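Local atomic coordinates of triggering receptor expressed on myeloid cells 1 (Mus musculus, PDB entry 1U9K), a protein that serves as a cell-surface receptor that amplifies inflammatory responses in innate and adaptive immunity by signalling through the adapter TYROBP/DAP12. Residues Val19-Asn24 against Tyr91-Tyr96; Lys33-Leu38 against Leu76-Thr81. All blocks are in the same frame, centred on the assembly; numbering follows the deposited sequence.

Overall arrangement
Both contacts lie in the core of the extracellular V-type immunoglobulin domain and bridge its two face-packed sheets. The four strands involved pair off within the sheets: 17-22 beside 75-80 in one, 89-96 beside 32-37 in the other. Contact 1 joins 17-22 to 89-96 by a covalent disulfide; contact 2 joins 32-37 to 75-80 through an indole, aliphatic groups and a thioether. Their centres are about 8 Å apart, and contact 2 is the nearer to the middle of the chain. Backbone hydrogen bonds pair Val19 with Val78 and Cys21 with Leu76, tying the contacts together on one side, while on the other Trp35 packs against Cys93.

Contact 1: residues Val19-Asn24 against Tyr91-Tyr96; sequences VKCPFN and YRCVIY
Val19 points inward and flanks the disulfide: its CG1, placed anti to the backbone N (chi1 170°), comes to 4.4 Å from Cys93 SG. A compact branched residue suits this buried strand position, where its CG1 methyl adds loose apolar cover beside the sulfur. Lys20 faces the other way, as strand alternation requires, and a long charged chain fits that outward position. Cys21 turns inward again and carries the contact, its SG bonded to Cys93 SG at 2.1 Å. Both cysteines set the sulfur beside the backbone N and anti to the carbonyl carbon, and the right-handed twist about the S-S bond (chi3 60°) holds the two CB atoms 3.7 Å apart. The strands belong to different sheets and share no backbone hydrogen bond; with the CA atoms 6.7 Å from each other, the disulfide is their direct link. Phe23 CB points towards the second segment and stays 4.6 Å from Ile95 CD1, beyond direct contact, while its ring swings away to meet Lys33 in a cation-pi contact and the ring of His69. Asn24 ends the segment as the N-cap of helix 25-28; its OD1 accepts from Lys27 N, the short amide being well suited to that place. On the other strand, Tyr91 hydrogen-bonds through OH to Asp87 O, the tyrosine corner common in immunoglobulin domains. The bridge is the canonical disulfide of the fold, linking its B and F strands: 17-22 lies at the edge of the four-stranded sheet beside 75-80, and 89-96 runs inside the opposing sheet between 103-113 and 32-37.

Contact 2: residues Lys33-Leu38 against Leu76-Thr81; sequences KAWQRL and LQVQMT
With CG anti to the backbone N (chi1 -178°), Trp35 projects its indole across the sandwich, and the same anti placement of CG1 on Val78 lays that methyl over the indole face. The resulting CH-pi contact is almost centred: CG1 sits 3.6 Å from the centroid of the five-membered ring and 7° off its normal. Val78 CG2 extends the cover towards the six-membered ring, reaching Trp35 CE3 at 3.8 Å. Methionine suits the next inward position because its flexible thioether can reach the indole edge, where SD makes a Met-aromatic contact and takes a weak hydrogen bond from Trp35 NE1 (3.5 Å, 148°). The buried N-H thus has a soft acceptor within an apolar core. At the other end Leu76 CD2 packs against Lys33 CB at 3.7 Å; the lysine uses only its aliphatic base here, for its chain bends away and NZ hydrogen-bonds to Ser31 O and Tyr28 O. With a leucine in place of Trp35, Val78 CG1 would probably lose its flat platform and Met80 SD its N-H partner, opening a gap between the sheets. A tryptophan from the C strand, packed on the intersheet disulfide at Cys93 and facing Val78 and Met80 of the E strand, is a hallmark of the immunoglobulin fold core, here in a V-set domain.

Contact 1: residues Val19-Asn24 against Tyr91-Tyr96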
# COMPACT_ATOMS: atom_id res chain seq x y z
N VAL A 19 0.71 7.77 -0.47
CA VAL A 19 -0.53 7.31 -1.08
C VAL A 19 -1.51 7.12 0.06
O VAL A 19 -1.17 6.54 1.08
CB VAL A 19 -0.30 5.98 -1.81
CG1 VAL A 19 -1.59 5.34 -2.25
CG2 VAL A 19 0.64 6.19 -2.96
N LYS A 20 -2.69 7.72 -0.08
CA LYS A 20 -3.79 7.61 0.89
C LYS A 20 -4.85 6.71 0.30
O LYS A 20 -5.48 7.06 -0.73
CB LYS A 20 -4.39 8.99 1.16
CG LYS A 20 -3.37 9.95 1.71
CD LYS A 20 -3.96 11.03 2.57
CE LYS A 20 -2.87 12.06 2.90
NZ LYS A 20 -3.15 12.75 4.26
N CYS A 21 -5.03 5.56 0.92
CA CYS A 21 -5.98 4.54 0.50
C CYS A 21 -7.14 4.41 1.47
O CYS A 21 -6.97 3.82 2.52
CB CYS A 21 -5.29 3.18 0.41
SG CYS A 21 -3.96 3.19 -0.80
N PRO A 22 -8.30 4.93 1.14
CA PRO A 22 -9.45 4.72 2.01
C PRO A 22 -9.84 3.24 2.06
O PRO A 22 -9.66 2.53 1.08
CB PRO A 22 -10.57 5.51 1.32
CG PRO A 22 -9.98 6.41 0.43
CD PRO A 22 -8.67 5.74 -0.03
N PHE A 23 -10.37 2.80 3.19
CA PHE A 23 -11.00 1.49 3.27
C PHE A 23 -12.34 1.58 3.98
O PHE A 23 -12.55 2.42 4.84
CB PHE A 23 -10.11 0.42 3.90
CG PHE A 23 -9.75 0.65 5.35
CD1 PHE A 23 -10.54 0.14 6.33
CD2 PHE A 23 -8.60 1.34 5.69
CE1 PHE A 23 -10.23 0.34 7.66
CE2 PHE A 23 -8.28 1.55 7.00
CZ PHE A 23 -9.11 1.04 8.00
N ASN A 24 -13.24 0.69 3.62
CA ASN A 24 -14.56 0.64 4.24
C ASN A 24 -14.45 0.02 5.63
O ASN A 24 -14.22 -1.20 5.75
CB ASN A 24 -15.47 -0.17 3.32
CG ASN A 24 -16.84 -0.32 3.86
OD1 ASN A 24 -17.03 -0.35 5.07
ND2 ASN A 24 -17.81 -0.39 2.99
N TYR A 91 1.70 -0.63 -8.26
CA TYR A 91 1.53 -0.98 -6.86
C TYR A 91 0.07 -0.86 -6.50
O TYR A 91 -0.68 -0.22 -7.19
CB TYR A 91 2.27 -0.02 -5.95
CG TYR A 91 3.75 -0.02 -6.07
CD1 TYR A 91 4.40 0.83 -6.97
CD2 TYR A 91 4.55 -0.83 -5.23
CE1 TYR A 91 5.79 0.84 -7.08
CE2 TYR A 91 5.95 -0.83 -5.35
CZ TYR A 91 6.54 -0.03 -6.27
OH TYR A 91 7.91 0.01 -6.41
N ARG A 92 -0.34 -1.48 -5.41
CA ARG A 92 -1.66 -1.25 -4.90
C ARG A 92 -1.70 -1.48 -3.42
O ARG A 92 -0.89 -2.22 -2.87
CB ARG A 92 -2.66 -2.19 -5.55
CG ARG A 92 -2.29 -3.62 -5.45
CD ARG A 92 -3.22 -4.56 -6.12
NE ARG A 92 -2.95 -5.94 -5.71
CZ ARG A 92 -3.44 -7.00 -6.36
NH1 ARG A 92 -4.20 -6.85 -7.38
NH2 ARG A 92 -3.18 -8.23 -5.97
N CYS A 93 -2.68 -0.87 -2.77
CA CYS A 93 -3.09 -1.19 -1.40
C CYS A 93 -4.25 -2.20 -1.48
O CYS A 93 -5.15 -2.08 -2.33
CB CYS A 93 -3.74 0.01 -0.70
SG CYS A 93 -2.77 1.49 -0.50
N VAL A 94 -4.23 -3.16 -0.56
CA VAL A 94 -5.23 -4.21 -0.55
C VAL A 94 -5.64 -4.59 0.85
O VAL A 94 -4.91 -4.39 1.84
CB VAL A 94 -4.72 -5.47 -1.22
CG1 VAL A 94 -4.37 -5.22 -2.69
CG2 VAL A 94 -3.56 -6.11 -0.40
N ILE A 95 -6.85 -5.13 0.93
CA ILE A 95 -7.22 -6.02 2.04
C ILE A 95 -6.51 -7.34 1.75
O ILE A 95 -6.71 -7.94 0.69
CB ILE A 95 -8.70 -6.21 2.17
CG1 ILE A 95 -9.44 -4.87 2.27
CG2 ILE A 95 -9.02 -7.17 3.40
CD1 ILE A 95 -8.99 -3.98 3.43
N TYR A 96 -5.71 -7.77 2.72
CA TYR A 96 -4.87 -8.93 2.66
C TYR A 96 -5.39 -10.07 3.53
O TYR A 96 -5.48 -9.96 4.77
CB TYR A 96 -3.49 -8.53 3.07
CG TYR A 96 -2.40 -9.56 2.84
CD1 TYR A 96 -1.93 -9.85 1.56
CD2 TYR A 96 -1.80 -10.20 3.92
CE1 TYR A 96 -0.92 -10.79 1.36
CE2 TYR A 96 -0.80 -11.14 3.74
CZ TYR A 96 -0.35 -11.41 2.46
OH TYR A 96 0.63 -12.34 2.31

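Contact 2: residues Lys33-Leu38 against Leu76-Thr81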
# COMPACT_ATOMS: atom_id res chain seq x y z
N LYS A 33 -4.30 -5.32 6.15
CA LYS A 33 -4.06 -4.54 4.95
C LYS A 33 -2.61 -4.64 4.52
O LYS A 33 -1.73 -4.96 5.31
CB LYS A 33 -4.48 -3.08 5.10
CG LYS A 33 -5.99 -2.93 5.40
CD LYS A 33 -6.24 -2.65 6.84
CE LYS A 33 -7.74 -2.54 7.18
NZ LYS A 33 -7.95 -2.70 8.59
N ALA A 34 -2.38 -4.41 3.24
CA ALA A 34 -1.07 -4.56 2.68
C ALA A 34 -0.84 -3.62 1.53
O ALA A 34 -1.76 -3.19 0.82
CB ALA A 34 -0.83 -5.94 2.25
N TRP A 35 0.44 -3.34 1.31
CA TRP A 35 0.94 -2.68 0.11
C TRP A 35 1.67 -3.71 -0.74
O TRP A 35 2.48 -4.44 -0.22
CB TRP A 35 1.93 -1.61 0.53
CG TRP A 35 2.56 -0.74 -0.58
CD1 TRP A 35 3.89 -0.58 -0.78
CD2 TRP A 35 1.90 0.17 -1.48
NE1 TRP A 35 4.11 0.33 -1.77
CE2 TRP A 35 2.90 0.83 -2.20
CE3 TRP A 35 0.56 0.53 -1.72
CZ2 TRP A 35 2.63 1.78 -3.14
CZ3 TRP A 35 0.28 1.48 -2.66
CH2 TRP A 35 1.31 2.09 -3.38
N GLN A 36 1.34 -3.76 -2.03
CA GLN A 36 1.86 -4.75 -2.96
C GLN A 36 2.45 -4.08 -4.19
O GLN A 36 2.01 -3.02 -4.60
CB GLN A 36 0.78 -5.71 -3.44
CG GLN A 36 0.13 -6.53 -2.27
CD GLN A 36 -0.76 -7.64 -2.79
OE1 GLN A 36 -1.59 -7.38 -3.65
NE2 GLN A 36 -0.59 -8.86 -2.30
N ARG A 37 3.49 -4.69 -4.73
CA ARG A 37 3.95 -4.34 -6.04
C ARG A 37 3.45 -5.42 -7.01
O ARG A 37 3.28 -6.59 -6.64
CB ARG A 37 5.45 -4.24 -6.05
CG ARG A 37 6.08 -3.77 -7.30
CD ARG A 37 7.56 -3.51 -7.10
NE ARG A 37 8.13 -2.86 -8.26
CZ ARG A 37 9.42 -2.50 -8.36
NH1 ARG A 37 10.26 -2.70 -7.35
NH2 ARG A 37 9.85 -1.92 -9.43
N LEU A 38 3.18 -5.00 -8.23
CA LEU A 38 2.64 -5.91 -9.25
C LEU A 38 3.58 -6.00 -10.43
O LEU A 38 3.37 -5.35 -11.45
CB LEU A 38 1.27 -5.42 -9.71
CG LEU A 38 0.19 -5.24 -8.63
CD1 LEU A 38 -1.11 -4.52 -9.11
CD2 LEU A 38 -0.16 -6.53 -8.02
N LEU A 76 -5.72 4.03 5.17
CA LEU A 76 -4.40 3.44 5.24
C LEU A 76 -3.48 4.36 4.44
O LEU A 76 -3.80 4.62 3.27
CB LEU A 76 -4.50 2.12 4.52
CG LEU A 76 -3.32 1.19 4.50
CD1 LEU A 76 -3.14 0.63 5.91
CD2 LEU A 76 -3.57 0.08 3.50
N GLN A 77 -2.40 4.86 5.01
CA GLN A 77 -1.43 5.68 4.23
C GLN A 77 -0.13 4.94 4.05
O GLN A 77 0.46 4.42 5.01
CB GLN A 77 -1.12 6.98 4.97
CG GLN A 77 -0.26 7.93 4.18
CD GLN A 77 -0.04 9.20 4.92
OE1 GLN A 77 -0.87 10.10 4.86
NE2 GLN A 77 1.06 9.28 5.64
N VAL A 78 0.37 4.93 2.82
CA VAL A 78 1.63 4.29 2.53
C VAL A 78 2.66 5.34 2.18
O VAL A 78 2.35 6.31 1.52
CB VAL A 78 1.44 3.33 1.34
CG1 VAL A 78 2.78 2.68 1.00
CG2 VAL A 78 0.33 2.30 1.67
N GLN A 79 3.89 5.19 2.69
CA GLN A 79 4.97 6.07 2.28
C GLN A 79 6.12 5.18 1.87
O GLN A 79 6.40 4.19 2.56
CB GLN A 79 5.41 6.97 3.40
CG GLN A 79 4.47 8.09 3.70
CD GLN A 79 4.92 8.86 4.92
OE1 GLN A 79 4.31 8.74 5.99
NE2 GLN A 79 6.01 9.59 4.78
N MET A 80 6.78 5.52 0.76
CA MET A 80 8.04 4.90 0.33
C MET A 80 9.03 6.02 0.25
O MET A 80 8.79 6.96 -0.47
CB MET A 80 7.91 4.28 -1.07
CG MET A 80 6.94 3.15 -1.12
SD MET A 80 6.66 2.52 -2.80
CE MET A 80 8.22 2.09 -3.33
N THR A 81 10.12 5.94 1.00
CA THR A 81 11.06 7.00 1.10
C THR A 81 12.23 6.72 0.19
O THR A 81 12.44 5.60 -0.24
CB THR A 81 11.56 7.15 2.51
OG1 THR A 81 11.99 5.85 3.01
CG2 THR A 81 10.42 7.59 3.44